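Side-chain contacts in extracellular solute-binding protein family 1 (Pseudothermotoga lettingae, PDB 5CI5), which probably delivers a sugar to an ABC transporter, and holds alpha-D-tagatopyranose in its binding pocket: residues I379-Q382 / I383-V387; K224-K227 / F228-L232; Q244-E247 / D248-R251. One frame throughout, in Å; residues are numbered along the deposited sequence.

The three contacts illustrate how short local arrangements can lie at different distances from one sugar site. The side chain of Glu247 in interaction 3 comes within about 5 Å of the bound tagatose, that of Ser380 in interaction 1 within about 8 Å, and that of Tyr229 in interaction 2 within about 12 Å. Interactions 1 and 2, with centres 15 Å apart, pack directly: Val387 CG1 lies 4.0 Å from Tyr229 CE2, and Met386 CG 4.1 Å from Leu226 CD2. Interaction 3 touches neither; its nearest atoms are about 7 Å from interaction 2 and about 9 Å from interaction 1. Interactions 1 and 3 each have a polar side chain bonded to a residue of the pocket.

Interaction 1: residues I379-Q382 / I383-V387; sequences ISEQ and IQTMV
Polar side chains one turn apart meet in two places. Ser380 OG lies 3.0 Å from Gln384 OE1, and the same hydroxyl has two further hydrogen-bond partners, Thr193 and Glu190, the latter a residue of the tagatose pocket. Gln384 reaches the serine because its CG sits beside the backbone N (chi1 -67°) and the chain then runs out extended, its CG passing 3.3 Å from Ser380 O. In the second place water 1 bridges Glu381 and Thr385, giving a proton to Glu381 OE2 at 2.7 Å and lying 2.9 Å from Thr385 OG1. Lys188 forms a salt bridge with the same carboxylate oxygen. The Glu381 carboxylate and the Gln384 amide, an i to i+3 pair, stand almost perpendicular, their planes 79° apart. Gln382 OE1 turns instead to Asn407 of helix 397-413, which hydrogen-bonds it.

Ser380 with Gln384 and Glu381 with Thr385 are i to i+4 pairs of helix 376-391, whose backbone supplies the spacing: Gln384 N bonds Ser380 O at 2.9 Å, Thr385 N bonds Glu381 O at 3.1 Å, and Met386 N bonds Gln382 O.

Apolar packing involves Ile379, Ile383 and Met386. Ile383 lies on Thr193 and Tyr196 of helix 190-202, while Ile379 and Met386, a selenomethionine, rest on helix 397-413.

Interaction 2: residues K224-K227 / F228-L232; sequences KALK and FYTDL
In helix 220-234 Thr230 folds its hydroxyl back onto Leu226 O, one turn earlier, a recurring device of threonines in alpha helices. Leu226 O accepts two bonds from the same residue: Thr230 N donates at 3.1 Å, the ordinary helical bond, and Thr230 OG1 donates at 2.8 Å. The two donors approach from opposite faces of the carbonyl plane, so the oxygen is gripped from both. The hydroxyl can do this because OG1 stands between the backbone N and the carbonyl carbon (chi1 58°), a rotation that gives the buried hydroxyl an acceptor within its own helix. The same rotation sets CG2 anti to the carbonyl carbon, beside the backbone N, where Thr230 CG2 meets Leu226 CD1 at 3.9 Å, the two side chains slanting across one another.

The adjoining turns are tied by plain backbone bonds, Phe228 N to Lys224 O at 3.0 Å and Tyr229 N to Ala225 O at the same length. Each also brings a CB against a carbonyl, the closer being Tyr229 CB, 3.3 Å from Ala225 O. Both aromatic residues carry their rings away from the preceding turn, Phe228 to Trp162 and Tyr229 to Phe199, which it meets edge-to-face. One face of the Phe228 ring is covered by Leu232 CD1, 4.1 Å above its centre, a contact made one turn further on.

Charged ends find partners beyond the two segments: Lys224 pairs with Asp291, Lys227 with Glu398 and Asp231 with Lys235. Among the neighbouring helices, Ala225 and Leu226 lie on Tyr196 of helix 190-202, Leu226 touches Ile401 of helix 397-413, and Thr230 packs against Val390 and Leu391 of helix 376-391.

Interaction 3: residues Q244-E247 / D248-R251; sequences QYHE and DDYR
A histidine, His246, caps helix 247-255 with its ring. His246 ND1 accepts from Asp248 N at 3.2 Å; Asp248 N lies in the ring plane and the N-H...ND1 angle is 150°, while Asp249 OD2 sits 3.5 Å above the centre of one face of the same ring. The Asp249 carboxylate is tilted only 26° from that ring. A chi1 of 55°, with CG between the backbone N and the carbonyl carbon, turns the imidazole back over the first turn. An accepting ND1 is consistent with a proton on NE2, which is hydrogen-bonded to Asp63.

His246 and Asp249 form a capping box: His246 N donates at 3.0 Å to Asp249 OD2, which receives it on its anti lone pair. That oxygen also takes a proton from water 2 at 2.6 Å, and the water donates to Gln244 O as well.

Behind the cap, His246 O accepts from Tyr250 N and lies 3.2 Å above the Tyr250 ring, displaced toward its rim. Tyr245 CB packs on Tyr250 CE1 at 3.5 Å.

Asp248 OD1 forms a salt bridge with Arg251 NH1 at 2.8 Å, and Asp248 OD2 bonds Gln32 of the tagatose pocket. Water 3 donates to Asp248 OD1 and to Glu247 OE1, the glutamate oxygen that pairs with Arg139, another pocket residue.

Interaction 1: residues I379-Q382 / I383-V387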
ATOM      1  N   ILE A 379      11.869   9.795   5.681  1.00  8.52           N
ATOM      2  CA  ILE A 379      11.862  10.308   4.309  1.00 10.83           C
ATOM      3  C   ILE A 379      10.412  10.523   3.830  1.00 10.48           C
ATOM      4  O   ILE A 379      10.081  11.567   3.272  1.00 10.77           O
ATOM      5  CB  ILE A 379      12.632   9.337   3.374  1.00 11.05           C
ATOM      6  CG1 ILE A 379      14.126   9.374   3.720  1.00 10.77           C
ATOM      7  CG2 ILE A 379      12.381   9.673   1.887  1.00 11.16           C
ATOM      8  CD1 ILE A 379      14.947   8.311   3.032  1.00 13.14           C
ATOM      9  N   SER A 380       9.548   9.552   4.082  1.00  8.43           N
ATOM     10  CA  SER A 380       8.141   9.641   3.694  1.00  8.78           C
ATOM     11  C   SER A 380       7.483  10.855   4.363  1.00  9.01           C
ATOM     12  O   SER A 380       6.736  11.606   3.741  1.00  8.10           O
ATOM     13  CB  SER A 380       7.402   8.358   4.051  1.00  8.22           C
ATOM     14  OG  SER A 380       6.051   8.527   3.714  1.00  9.95           O
ATOM     15  N   GLU A 381       7.820  11.087   5.625  1.00  9.94           N
ATOM     16  CA  GLU A 381       7.328  12.277   6.309  1.00 10.31           C
ATOM     17  C   GLU A 381       7.687  13.572   5.553  1.00 11.51           C
ATOM     18  O   GLU A 381       6.876  14.484   5.479  1.00 10.61           O
ATOM     19  CB  GLU A 381       7.880  12.335   7.739  1.00 15.12           C
ATOM     20  CG  GLU A 381       7.725  13.684   8.438  1.00 23.46           C
ATOM     21  CD  GLU A 381       6.281  14.117   8.582  1.00 28.65           C
ATOM     22  OE1 GLU A 381       5.397  13.250   8.445  1.00 28.33           O
ATOM     23  OE2 GLU A 381       6.032  15.325   8.841  1.00 26.32           O
ATOM     24  N   GLN A 382       8.884  13.636   4.976  1.00  9.16           N
ATOM     25  CA  GLN A 382       9.284  14.811   4.199  1.00 10.12           C
ATOM     26  C   GLN A 382       8.471  14.988   2.913  1.00  8.91           C
ATOM     27  O   GLN A 382       8.152  16.116   2.516  1.00 10.23           O
ATOM     28  CB  GLN A 382      10.768  14.745   3.860  1.00 10.76           C
ATOM     29  CG  GLN A 382      11.650  14.819   5.089  1.00 12.62           C
ATOM     30  CD  GLN A 382      11.474  16.149   5.800  1.00 13.78           C
ATOM     31  OE1 GLN A 382      11.374  17.200   5.156  1.00 17.98           O
ATOM     32  NE2 GLN A 382      11.366  16.104   7.101  1.00 21.98           N
ATOM     33  N   ILE A 383       8.129  13.871   2.277  1.00  9.47           N
ATOM     34  CA  ILE A 383       7.365  13.899   1.041  1.00  8.27           C
ATOM     35  C   ILE A 383       5.927  14.356   1.364  1.00  6.65           C
ATOM     36  O   ILE A 383       5.346  15.200   0.667  1.00  8.89           O
ATOM     37  CB  ILE A 383       7.364  12.517   0.342  1.00  9.32           C
ATOM     38  CG1 ILE A 383       8.799  12.088  -0.014  1.00  8.91           C
ATOM     39  CG2 ILE A 383       6.470  12.549  -0.883  1.00  8.37           C
ATOM     40  CD1 ILE A 383       9.510  13.031  -0.972  1.00 10.67           C
ATOM     41  N   GLN A 384       5.353  13.821   2.446  1.00  8.56           N
ATOM     42  CA  GLN A 384       4.014  14.220   2.873  1.00  9.09           C
ATOM     43  C   GLN A 384       3.955  15.740   3.110  1.00 10.09           C
ATOM     44  O   GLN A 384       3.038  16.427   2.645  1.00 10.27           O
ATOM     45  CB  GLN A 384       3.612  13.472   4.147  1.00 11.46           C
ATOM     46  CG  GLN A 384       3.435  11.963   3.924  1.00  9.84           C
ATOM     47  CD  GLN A 384       3.419  11.175   5.219  1.00 11.10           C
ATOM     48  OE1 GLN A 384       3.955  10.059   5.300  1.00 14.48           O
ATOM     49  NE2 GLN A 384       2.865  11.772   6.250  1.00  8.95           N
ATOM     50  N   THR A 385       4.928  16.254   3.855  1.00  9.66           N
ATOM     51  CA  THR A 385       4.966  17.669   4.181  1.00  9.56           C
ATOM     52  C   THR A 385       5.123  18.534   2.918  1.00 11.00           C
ATOM     53  O   THR A 385       4.447  19.541   2.752  1.00 11.64           O
ATOM     54  CB  THR A 385       6.102  17.944   5.186  1.00 10.10           C
ATOM     55  OG1 THR A 385       5.817  17.260   6.417  1.00 13.74           O
ATOM     56  CG2 THR A 385       6.261  19.456   5.450  1.00 11.97           C
HETATM   57  N   MSE A 386       5.988  18.096   2.018  1.00 10.02           N
HETATM   58  CA  MSE A 386       6.206  18.750   0.736  1.00 10.11           C
HETATM   59  C   MSE A 386       4.872  18.950   0.003  1.00 13.04           C
HETATM   60  O   MSE A 386       4.504  20.081  -0.392  1.00 11.33           O
HETATM   61  CB  MSE A 386       7.172  17.909  -0.096  1.00 10.20           C
HETATM   62  CG  MSE A 386       7.487  18.486  -1.437  1.00  9.95           C
HETATM   63 SE   MSE A 386       8.488  17.248  -2.508  0.63 11.58          SE
HETATM   64  CE  MSE A 386       7.109  15.906  -2.766  1.00 12.05           C
ATOM     65  N   VAL A 387       4.127  17.858  -0.159  1.00  8.15           N
ATOM     66  CA  VAL A 387       2.868  17.921  -0.883  1.00  9.24           C
ATOM     67  C   VAL A 387       1.887  18.829  -0.151  1.00  9.62           C
ATOM     68  O   VAL A 387       1.224  19.680  -0.780  1.00 10.40           O
ATOM     69  CB  VAL A 387       2.273  16.519  -1.065  1.00 10.52           C
ATOM     70  CG1 VAL A 387       0.855  16.585  -1.639  1.00  8.55           C
ATOM     71  CG2 VAL A 387       3.173  15.696  -1.963  1.00 10.91           C
TER
HETATM   72  O   HOH W   1       7.606  17.525   8.660  1.00 30.30           O

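Interaction 2: residues K224-K227 / F228-L232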
ATOM      1  N   LYS A 224       8.009  18.404 -12.170  1.00  9.47           N
ATOM      2  CA  LYS A 224       6.888  18.202 -13.063  1.00  8.88           C
ATOM      3  C   LYS A 224       5.819  17.337 -12.367  1.00  7.97           C
ATOM      4  O   LYS A 224       4.626  17.650 -12.405  1.00  9.49           O
ATOM      5  CB  LYS A 224       7.355  17.552 -14.368  1.00  8.56           C
ATOM      6  CG  LYS A 224       6.289  17.476 -15.425  1.00 12.76           C
ATOM      7  CD  LYS A 224       6.767  16.763 -16.658  1.00 14.07           C
ATOM      8  CE  LYS A 224       5.695  16.743 -17.724  1.00 24.78           C
ATOM      9  NZ  LYS A 224       6.191  16.024 -18.926  1.00 25.44           N
ATOM     10  N   ALA A 225       6.262  16.252 -11.736  1.00  6.62           N
ATOM     11  CA  ALA A 225       5.358  15.359 -10.990  1.00  6.15           C
ATOM     12  C   ALA A 225       4.677  16.088  -9.846  1.00  8.26           C
ATOM     13  O   ALA A 225       3.479  15.956  -9.654  1.00  8.51           O
ATOM     14  CB  ALA A 225       6.140  14.159 -10.457  1.00  9.38           C
ATOM     15  N   LEU A 226       5.436  16.860  -9.079  1.00  7.81           N
ATOM     16  CA  LEU A 226       4.861  17.605  -7.966  1.00  7.16           C
ATOM     17  C   LEU A 226       3.804  18.615  -8.437  1.00 11.19           C
ATOM     18  O   LEU A 226       2.735  18.731  -7.842  1.00 10.58           O
ATOM     19  CB  LEU A 226       5.960  18.324  -7.168  1.00  7.51           C
ATOM     20  CG  LEU A 226       5.470  19.150  -5.983  1.00  8.25           C
ATOM     21  CD1 LEU A 226       4.619  18.340  -4.995  1.00 10.49           C
ATOM     22  CD2 LEU A 226       6.646  19.805  -5.251  1.00 11.30           C
ATOM     23  N   LYS A 227       4.116  19.337  -9.500  1.00 10.01           N
ATOM     24  CA  LYS A 227       3.184  20.333 -10.038  1.00  8.83           C
ATOM     25  C   LYS A 227       1.907  19.679 -10.577  1.00  6.61           C
ATOM     26  O   LYS A 227       0.812  20.142 -10.275  1.00  9.46           O
ATOM     27  CB  LYS A 227       3.861  21.158 -11.133  1.00  8.84           C
ATOM     28  CG  LYS A 227       4.849  22.130 -10.571  1.00 11.57           C
ATOM     29  CD  LYS A 227       5.384  23.118 -11.606  1.00 13.00           C
ATOM     30  CE  LYS A 227       6.273  24.133 -10.898  1.00 14.59           C
ATOM     31  NZ  LYS A 227       6.679  25.252 -11.785  1.00 20.36           N
ATOM     32  N   PHE A 228       2.007  18.557 -11.279  1.00  8.25           N
ATOM     33  CA  PHE A 228       0.808  17.956 -11.848  1.00  9.66           C
ATOM     34  C   PHE A 228      -0.048  17.320 -10.770  1.00 10.28           C
ATOM     35  O   PHE A 228      -1.250  17.524 -10.751  1.00  8.80           O
ATOM     36  CB  PHE A 228       1.161  16.924 -12.921  1.00  9.95           C
ATOM     37  CG  PHE A 228      -0.033  16.375 -13.656  1.00  8.46           C
ATOM     38  CD1 PHE A 228      -1.050  17.213 -14.104  1.00 10.53           C
ATOM     39  CD2 PHE A 228      -0.150  15.024 -13.886  1.00  7.23           C
ATOM     40  CE1 PHE A 228      -2.146  16.693 -14.801  1.00 11.62           C
ATOM     41  CE2 PHE A 228      -1.236  14.506 -14.590  1.00  7.61           C
ATOM     42  CZ  PHE A 228      -2.238  15.338 -15.034  1.00  8.95           C
ATOM     43  N   TYR A 229       0.578  16.599  -9.842  1.00  7.42           N
ATOM     44  CA  TYR A 229      -0.148  15.955  -8.754  1.00  5.96           C
ATOM     45  C   TYR A 229      -0.924  16.977  -7.956  1.00  8.58           C
ATOM     46  O   TYR A 229      -2.106  16.813  -7.699  1.00  9.79           O
ATOM     47  CB  TYR A 229       0.835  15.203  -7.867  1.00  8.35           C
ATOM     48  CG  TYR A 229       0.227  14.339  -6.781  1.00  9.10           C
ATOM     49  CD1 TYR A 229      -0.480  13.193  -7.089  1.00 11.11           C
ATOM     50  CD2 TYR A 229       0.401  14.656  -5.446  1.00  8.23           C
ATOM     51  CE1 TYR A 229      -1.025  12.395  -6.093  1.00  8.90           C
ATOM     52  CE2 TYR A 229      -0.132  13.854  -4.437  1.00  9.10           C
ATOM     53  CZ  TYR A 229      -0.829  12.715  -4.766  1.00 10.26           C
ATOM     54  OH  TYR A 229      -1.405  11.906  -3.797  1.00  8.36           O
ATOM     55  N   THR A 230      -0.260  18.061  -7.574  1.00  8.03           N
ATOM     56  CA  THR A 230      -0.960  19.085  -6.793  1.00  7.92           C
ATOM     57  C   THR A 230      -1.890  19.966  -7.656  1.00  8.40           C
ATOM     58  O   THR A 230      -2.941  20.378  -7.158  1.00 10.32           O
ATOM     59  CB  THR A 230       0.015  19.983  -6.025  1.00  8.18           C
ATOM     60  OG1 THR A 230       0.948  20.624  -6.914  1.00 11.38           O
ATOM     61  CG2 THR A 230       0.770  19.159  -4.974  1.00 11.26           C
ATOM     62  N   ASP A 231      -1.537  20.217  -8.920  1.00  7.97           N
ATOM     63  CA  ASP A 231      -2.427  20.976  -9.816  1.00 11.12           C
ATOM     64  C   ASP A 231      -3.793  20.302  -9.996  1.00  9.34           C
ATOM     65  O   ASP A 231      -4.802  20.979 -10.154  1.00  9.52           O
ATOM     66  CB  ASP A 231      -1.801  21.160 -11.196  1.00 11.21           C
ATOM     67  CG  ASP A 231      -0.799  22.308 -11.254  1.00 13.19           C
ATOM     68  OD1 ASP A 231      -0.717  23.100 -10.301  1.00 13.79           O
ATOM     69  OD2 ASP A 231      -0.112  22.419 -12.298  1.00 16.25           O
ATOM     70  N   LEU A 232      -3.824  18.973 -10.014  1.00  9.57           N
ATOM     71  CA  LEU A 232      -5.079  18.253 -10.139  1.00  8.84           C
ATOM     72  C   LEU A 232      -6.029  18.662  -9.029  1.00 10.08           C
ATOM     73  O   LEU A 232      -7.234  18.799  -9.233  1.00 11.45           O
ATOM     74  CB  LEU A 232      -4.844  16.738 -10.118  1.00  8.90           C
ATOM     75  CG  LEU A 232      -4.279  16.196 -11.423  1.00  7.14           C
ATOM     76  CD1 LEU A 232      -3.685  14.819 -11.198  1.00 11.25           C
ATOM     77  CD2 LEU A 232      -5.309  16.142 -12.539  1.00  7.78           C
TER

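Interaction 3: residues Q244-E247 / D248-R251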
ATOM      1  N   GLN A 244      -7.555  16.845   3.247  1.00 12.65           N
ATOM      2  CA  GLN A 244      -8.380  16.067   4.170  1.00 12.50           C
ATOM      3  C   GLN A 244      -8.532  14.595   3.829  1.00 14.17           C
ATOM      4  O   GLN A 244      -8.888  13.798   4.700  1.00 12.46           O
ATOM      5  CB  GLN A 244      -9.804  16.627   4.242  1.00 15.01           C
ATOM      6  CG  GLN A 244      -9.936  18.033   4.729  1.00 20.19           C
ATOM      7  CD  GLN A 244     -11.390  18.473   4.685  1.00 31.19           C
ATOM      8  OE1 GLN A 244     -11.969  18.614   3.613  1.00 34.38           O
ATOM      9  NE2 GLN A 244     -11.993  18.653   5.850  1.00 43.89           N
ATOM     10  N   TYR A 245      -8.329  14.247   2.563  1.00 13.49           N
ATOM     11  CA  TYR A 245      -8.708  12.917   2.068  1.00  9.80           C
ATOM     12  C   TYR A 245      -7.586  12.191   1.364  1.00  9.62           C
ATOM     13  O   TYR A 245      -6.698  12.806   0.775  1.00  9.29           O
ATOM     14  CB  TYR A 245      -9.901  13.032   1.108  1.00  8.47           C
ATOM     15  CG  TYR A 245     -11.128  13.654   1.759  1.00 11.21           C
ATOM     16  CD1 TYR A 245     -11.738  13.046   2.844  1.00 11.99           C
ATOM     17  CD2 TYR A 245     -11.666  14.819   1.268  1.00 14.18           C
ATOM     18  CE1 TYR A 245     -12.860  13.595   3.433  1.00 12.89           C
ATOM     19  CE2 TYR A 245     -12.780  15.384   1.841  1.00 12.28           C
ATOM     20  CZ  TYR A 245     -13.375  14.770   2.938  1.00 14.06           C
ATOM     21  OH  TYR A 245     -14.513  15.310   3.541  1.00 22.41           O
ATOM     22  N   HIS A 246      -7.676  10.866   1.376  1.00  9.03           N
ATOM     23  CA  HIS A 246      -6.711  10.025   0.685  1.00  9.20           C
ATOM     24  C   HIS A 246      -7.417   8.839   0.024  1.00  7.83           C
ATOM     25  O   HIS A 246      -8.649   8.701   0.107  1.00  9.49           O
ATOM     26  CB  HIS A 246      -5.596   9.545   1.647  1.00 10.52           C
ATOM     27  CG  HIS A 246      -6.100   8.853   2.873  1.00  6.24           C
ATOM     28  ND1 HIS A 246      -6.873   7.718   2.823  1.00  9.45           N
ATOM     29  CD2 HIS A 246      -5.881   9.112   4.186  1.00  8.30           C
ATOM     30  CE1 HIS A 246      -7.135   7.317   4.058  1.00 13.29           C
ATOM     31  NE2 HIS A 246      -6.555   8.150   4.902  1.00 11.26           N
ATOM     32  N   GLU A 247      -6.603   7.987  -0.605  1.00  8.70           N
ATOM     33  CA  GLU A 247      -7.062   6.783  -1.303  1.00  7.50           C
ATOM     34  C   GLU A 247      -8.239   6.049  -0.674  1.00  8.20           C
ATOM     35  O   GLU A 247      -9.133   5.609  -1.394  1.00  7.28           O
ATOM     36  CB  GLU A 247      -5.949   5.743  -1.394  1.00  6.36           C
ATOM     37  CG  GLU A 247      -4.748   6.088  -2.194  1.00  8.54           C
ATOM     38  CD  GLU A 247      -3.712   4.975  -2.133  1.00  9.92           C
ATOM     39  OE1 GLU A 247      -3.946   3.978  -1.418  1.00  9.32           O
ATOM     40  OE2 GLU A 247      -2.667   5.102  -2.790  1.00  8.69           O
ATOM     41  N   ASP A 248      -8.205   5.826   0.643  1.00  9.57           N
ATOM     42  CA  ASP A 248      -9.211   4.969   1.251  1.00  7.78           C
ATOM     43  C   ASP A 248     -10.550   5.710   1.306  1.00  9.15           C
ATOM     44  O   ASP A 248     -11.597   5.123   1.025  1.00 10.24           O
ATOM     45  CB  ASP A 248      -8.780   4.509   2.632  1.00  8.39           C
ATOM     46  CG  ASP A 248      -7.496   3.699   2.599  1.00  8.22           C
ATOM     47  OD1 ASP A 248      -7.397   2.819   1.717  1.00  8.93           O
ATOM     48  OD2 ASP A 248      -6.610   3.892   3.470  1.00  8.99           O
ATOM     49  N   ASP A 249     -10.500   7.003   1.624  1.00  8.79           N
ATOM     50  CA  ASP A 249     -11.671   7.865   1.547  1.00  8.26           C
ATOM     51  C   ASP A 249     -12.232   7.879   0.117  1.00 10.95           C
ATOM     52  O   ASP A 249     -13.445   7.738  -0.104  1.00  9.55           O
ATOM     53  CB  ASP A 249     -11.308   9.282   1.987  1.00  8.97           C
ATOM     54  CG  ASP A 249     -10.684   9.320   3.353  1.00 11.86           C
ATOM     55  OD1 ASP A 249     -11.260   8.695   4.264  1.00 14.18           O
ATOM     56  OD2 ASP A 249      -9.610   9.947   3.516  1.00 11.22           O
ATOM     57  N   TYR A 250     -11.340   8.003  -0.857  1.00  9.98           N
ATOM     58  CA  TYR A 250     -11.773   8.064  -2.258  1.00  9.15           C
ATOM     59  C   TYR A 250     -12.421   6.752  -2.698  1.00  7.02           C
ATOM     60  O   TYR A 250     -13.353   6.778  -3.507  1.00  8.21           O
ATOM     61  CB  TYR A 250     -10.605   8.438  -3.167  1.00  6.27           C
ATOM     62  CG  TYR A 250     -10.031   9.811  -2.864  1.00  8.79           C
ATOM     63  CD1 TYR A 250     -10.864  10.875  -2.537  1.00  8.27           C
ATOM     64  CD2 TYR A 250      -8.648  10.047  -2.880  1.00  7.64           C
ATOM     65  CE1 TYR A 250     -10.345  12.125  -2.265  1.00  9.63           C
ATOM     66  CE2 TYR A 250      -8.127  11.284  -2.592  1.00  7.87           C
ATOM     67  CZ  TYR A 250      -8.980  12.328  -2.285  1.00  8.18           C
ATOM     68  OH  TYR A 250      -8.508  13.580  -2.019  1.00 10.60           O
ATOM     69  N   ARG A 251     -11.936   5.612  -2.203  1.00  9.24           N
ATOM     70  CA  ARG A 251     -12.537   4.320  -2.532  1.00  7.54           C
ATOM     71  C   ARG A 251     -13.961   4.267  -1.990  1.00  8.90           C
ATOM     72  O   ARG A 251     -14.883   3.795  -2.658  1.00  8.85           O
ATOM     73  CB  ARG A 251     -11.711   3.155  -1.965  1.00  8.15           C
ATOM     74  CG  ARG A 251     -12.256   1.789  -2.289  1.00  9.81           C
ATOM     75  CD  ARG A 251     -11.537   0.683  -1.517  1.00 10.29           C
ATOM     76  NE  ARG A 251     -11.712   0.817  -0.076  1.00 10.85           N
ATOM     77  CZ  ARG A 251     -10.753   1.180   0.782  1.00 11.85           C
ATOM     78  NH1 ARG A 251      -9.507   1.441   0.389  1.00 10.16           N
ATOM     79  NH2 ARG A 251     -11.041   1.257   2.070  1.00 10.79           N
TER
HETATM   80  O   HOH W   2      -8.493  11.158   5.587  1.00 15.35           O
HETATM   81  O   HOH W   3      -6.243   2.606  -0.662  1.00  9.43           O